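TRNA (cytosine(72)-C(5))-methyltransferase (Pyrococcus horikoshii, PDB 5ZVH) transfers a methyl group from S-adenosyl-L-methionine to the C5 position of cytosine 72 in several tRNAs. Local coordinates at residues 270-275 / 318-323. Residues are numbered along the deposited sequence; the frame is centred on the assembly and turned at random.
With SFG (sinefungin), chain C.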
loop_
_atom_site.group_PDB
_atom_site.type_symbol
_atom_site.label_atom_id
_atom_site.label_comp_id
_atom_site.label_asym_id
_atom_site.label_seq_id
_atom_site.Cartn_x
_atom_site.Cartn_y
_atom_site.Cartn_z
ATOM N N ILE A 270 10.910 3.037 17.220
ATOM C CA ILE A 270 9.764 2.188 16.960
ATOM C C ILE A 270 8.976 2.672 15.750
ATOM O O ILE A 270 8.543 3.829 15.695
ATOM C CB ILE A 270 8.834 2.126 18.172
ATOM C CG1 ILE A 270 9.459 1.284 19.287
ATOM C CG2 ILE A 270 7.512 1.536 17.774
ATOM C CD1 ILE A 270 8.552 1.083 20.479
ATOM N N LEU A 271 8.787 1.780 14.784
ATOM C CA LEU A 271 7.887 2.053 13.675
ATOM C C LEU A 271 6.538 1.398 13.938
ATOM O O LEU A 271 6.461 0.192 14.191
ATOM C CB LEU A 271 8.471 1.556 12.356
ATOM C CG LEU A 271 7.503 1.624 11.172
ATOM C CD1 LEU A 271 7.031 3.050 10.925
ATOM C CD2 LEU A 271 8.148 1.063 9.925
ATOM N N LEU A 272 5.480 2.201 13.898
ATOM C CA LEU A 272 4.124 1.682 14.024
ATOM C C LEU A 272 3.336 1.993 12.754
ATOM O O LEU A 272 2.720 3.056 12.621
ATOM C CB LEU A 272 3.422 2.256 15.258
ATOM C CG LEU A 272 1.947 1.874 15.438
ATOM C CD1 LEU A 272 1.729 0.367 15.351
ATOM C CD2 LEU A 272 1.406 2.418 16.743
ATOM N N ASP A 273 3.389 1.062 11.809
ATOM C CA ASP A 273 2.610 1.176 10.590
ATOM C C ASP A 273 1.289 0.466 10.852
ATOM O O ASP A 273 1.123 -0.716 10.543
ATOM C CB ASP A 273 3.368 0.577 9.401
ATOM C CG ASP A 273 2.623 0.729 8.095
ATOM O OD1 ASP A 273 2.035 1.808 7.866
ATOM O OD2 ASP A 273 2.656 -0.219 7.282
ATOM N N ALA A 274 0.355 1.204 11.444
ATOM C CA ALA A 274 -0.764 0.597 12.154
ATOM C C ALA A 274 -1.850 0.093 11.222
ATOM O O ALA A 274 -2.149 0.734 10.214
ATOM C CB ALA A 274 -1.353 1.599 13.146
ATOM N N PRO A 275 -2.447 -1.060 11.566
ATOM C CA PRO A 275 -3.651 -1.494 10.858
ATOM C C PRO A 275 -4.673 -0.371 10.882
ATOM O O PRO A 275 -4.861 0.271 11.916
ATOM C CB PRO A 275 -4.116 -2.719 11.657
ATOM C CG PRO A 275 -3.433 -2.610 12.982
ATOM C CD PRO A 275 -2.112 -1.960 12.683
ATOM N N LEU A 318 9.201 7.492 17.888
ATOM C CA LEU A 318 8.144 6.696 17.274
ATOM C C LEU A 318 7.710 7.305 15.952
ATOM O O LEU A 318 7.444 8.505 15.864
ATOM C CB LEU A 318 6.933 6.579 18.210
ATOM C CG LEU A 318 5.653 6.032 17.561
ATOM C CD1 LEU A 318 5.767 4.551 17.264
ATOM C CD2 LEU A 318 4.420 6.302 18.411
ATOM N N VAL A 319 7.646 6.475 14.918
ATOM C CA VAL A 319 7.045 6.887 13.656
ATOM C C VAL A 319 5.741 6.124 13.474
ATOM O O VAL A 319 5.724 4.889 13.413
ATOM C CB VAL A 319 7.982 6.656 12.450
ATOM C CG1 VAL A 319 7.200 6.688 11.136
ATOM C CG2 VAL A 319 9.093 7.697 12.438
ATOM N N TYR A 320 4.649 6.875 13.417
ATOM C CA TYR A 320 3.314 6.318 13.243
ATOM C C TYR A 320 2.830 6.577 11.816
ATOM O O TYR A 320 2.879 7.710 11.332
ATOM C CB TYR A 320 2.374 6.937 14.278
ATOM C CG TYR A 320 0.919 6.539 14.188
ATOM C CD1 TYR A 320 0.456 5.366 14.778
ATOM C CD2 TYR A 320 -0.005 7.363 13.558
ATOM C CE1 TYR A 320 -0.882 5.010 14.718
ATOM C CE2 TYR A 320 -1.339 7.017 13.494
ATOM C CZ TYR A 320 -1.773 5.840 14.077
ATOM O OH TYR A 320 -3.102 5.502 14.007
ATOM N N SER A 321 2.372 5.531 11.134
ATOM C CA SER A 321 1.892 5.706 9.766
ATOM C C SER A 321 0.635 4.887 9.467
ATOM O O SER A 321 0.439 3.799 10.015
ATOM C CB SER A 321 3.003 5.355 8.765
ATOM O OG SER A 321 3.378 3.987 8.834
ATOM N N THR A 322 -0.225 5.427 8.609
ATOM C CA THR A 322 -1.390 4.693 8.115
ATOM C C THR A 322 -1.588 4.949 6.623
ATOM O O THR A 322 -1.100 5.946 6.080
ATOM C CB THR A 322 -2.701 5.078 8.848
ATOM O OG1 THR A 322 -3.166 6.348 8.371
ATOM C CG2 THR A 322 -2.506 5.145 10.361
ATOM N N CYS A 323 -2.303 4.043 5.963
ATOM C CA CYS A 323 -2.740 4.283 4.592
ATOM C C CYS A 323 -4.215 4.682 4.565
ATOM O O CYS A 323 -4.978 4.216 3.719
ATOM C CB CYS A 323 -2.478 3.044 3.713
ATOM S SG CYS A 323 -3.247 1.485 4.264
HETATM N N SFG C . 3.887 -2.093 7.284
HETATM C CA SFG C . 3.800 -3.399 6.748
HETATM C C SFG C . 4.716 -3.501 5.541
HETATM O O SFG C . 4.659 -4.468 4.757
HETATM O OXT SFG C . 5.564 -2.603 5.322
HETATM C CB SFG C . 2.327 -3.711 6.409
HETATM C CG SFG C . 1.419 -3.559 7.690
HETATM C CD SFG C . 0.090 -4.295 7.482
HETATM N NE SFG C . -0.658 -3.620 6.543
HETATM C "C5'" SFG C . -0.691 -4.395 8.804
HETATM C "C4'" SFG C . -0.095 -5.522 9.670
HETATM O "O4'" SFG C . -0.442 -5.388 10.940
HETATM C "C3'" SFG C . -0.624 -6.883 9.250
HETATM O "O3'" SFG C . 0.416 -7.669 8.897
HETATM C "C2'" SFG C . -1.309 -7.466 10.526
HETATM O "O2'" SFG C . -1.098 -8.951 10.592
HETATM C "C1'" SFG C . -0.686 -6.886 11.487
HETATM N N9 SFG C . -1.486 -6.828 12.687
HETATM C C8 SFG C . -2.798 -6.550 12.790
HETATM N N7 SFG C . -3.140 -6.591 14.104
HETATM C C5 SFG C . -2.028 -6.893 14.814
HETATM C C6 SFG C . -1.808 -7.061 16.177
HETATM N N6 SFG C . -2.712 -6.964 17.296
HETATM N N1 SFG C . -0.578 -7.366 16.626
HETATM C C2 SFG C . 0.465 -7.512 15.739
HETATM N N3 SFG C . 0.252 -7.350 14.405
HETATM C C4 SFG C . -1.005 -7.040 13.947
#
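S321 OG donates a hydrogen bond to D273 OD1 (2.7 Å), reaching the carboxylate on its anti side and 34° out of its plane. With chi1 at 64°, the hydroxyl sits between its own N and carbonyl carbon, which turns it to the neighbouring strand. The other carboxylate oxygen, D273 OD2, forms a salt bridge with K211, and both residues belong to the S-adenosyl-L-methionine site. The serine is thus a second-shell partner, consistent with its fixing the rotation of this carboxylate. Replacing S321 by alanine removes that donor, and the carboxylate, then gripped at OD2 by K211, is likely to turn more easily about its chi2.

The backbones that carry this pair run parallel, zipped by V319 N to I270 O, L272 N to V319 O (2.7 Å), S321 N to L272 O, and A274 N to S321 O, the last less straight (141° at the hydrogen). On the D273 face, L271 CD1 lies 3.6 Å from V319 CG1. On the reverse face, L318 CD1 meets I270 CG2 at 3.5 Å and also touches L272 CB. L272 and Y320 lie side by side, both with CG anti to the backbone N, which brings L272 CD2 to the ring edge, 3.7 Å from Y320 CD1. A274 CB approaches Y320 CE1 obliquely, while the phenol OH is hydrogen-bonded to E329 O.

Past the strand end comes C323, the predicted nucleophile. Within the Rossmann-like methyltransferase sheet, strand 201-203 flanks 267-273 and antiparallel 374-381 flanks 316-322; helix 184-193 covers the L271, V319 and S321 side, helix 291-311 the L272 and Y320 side.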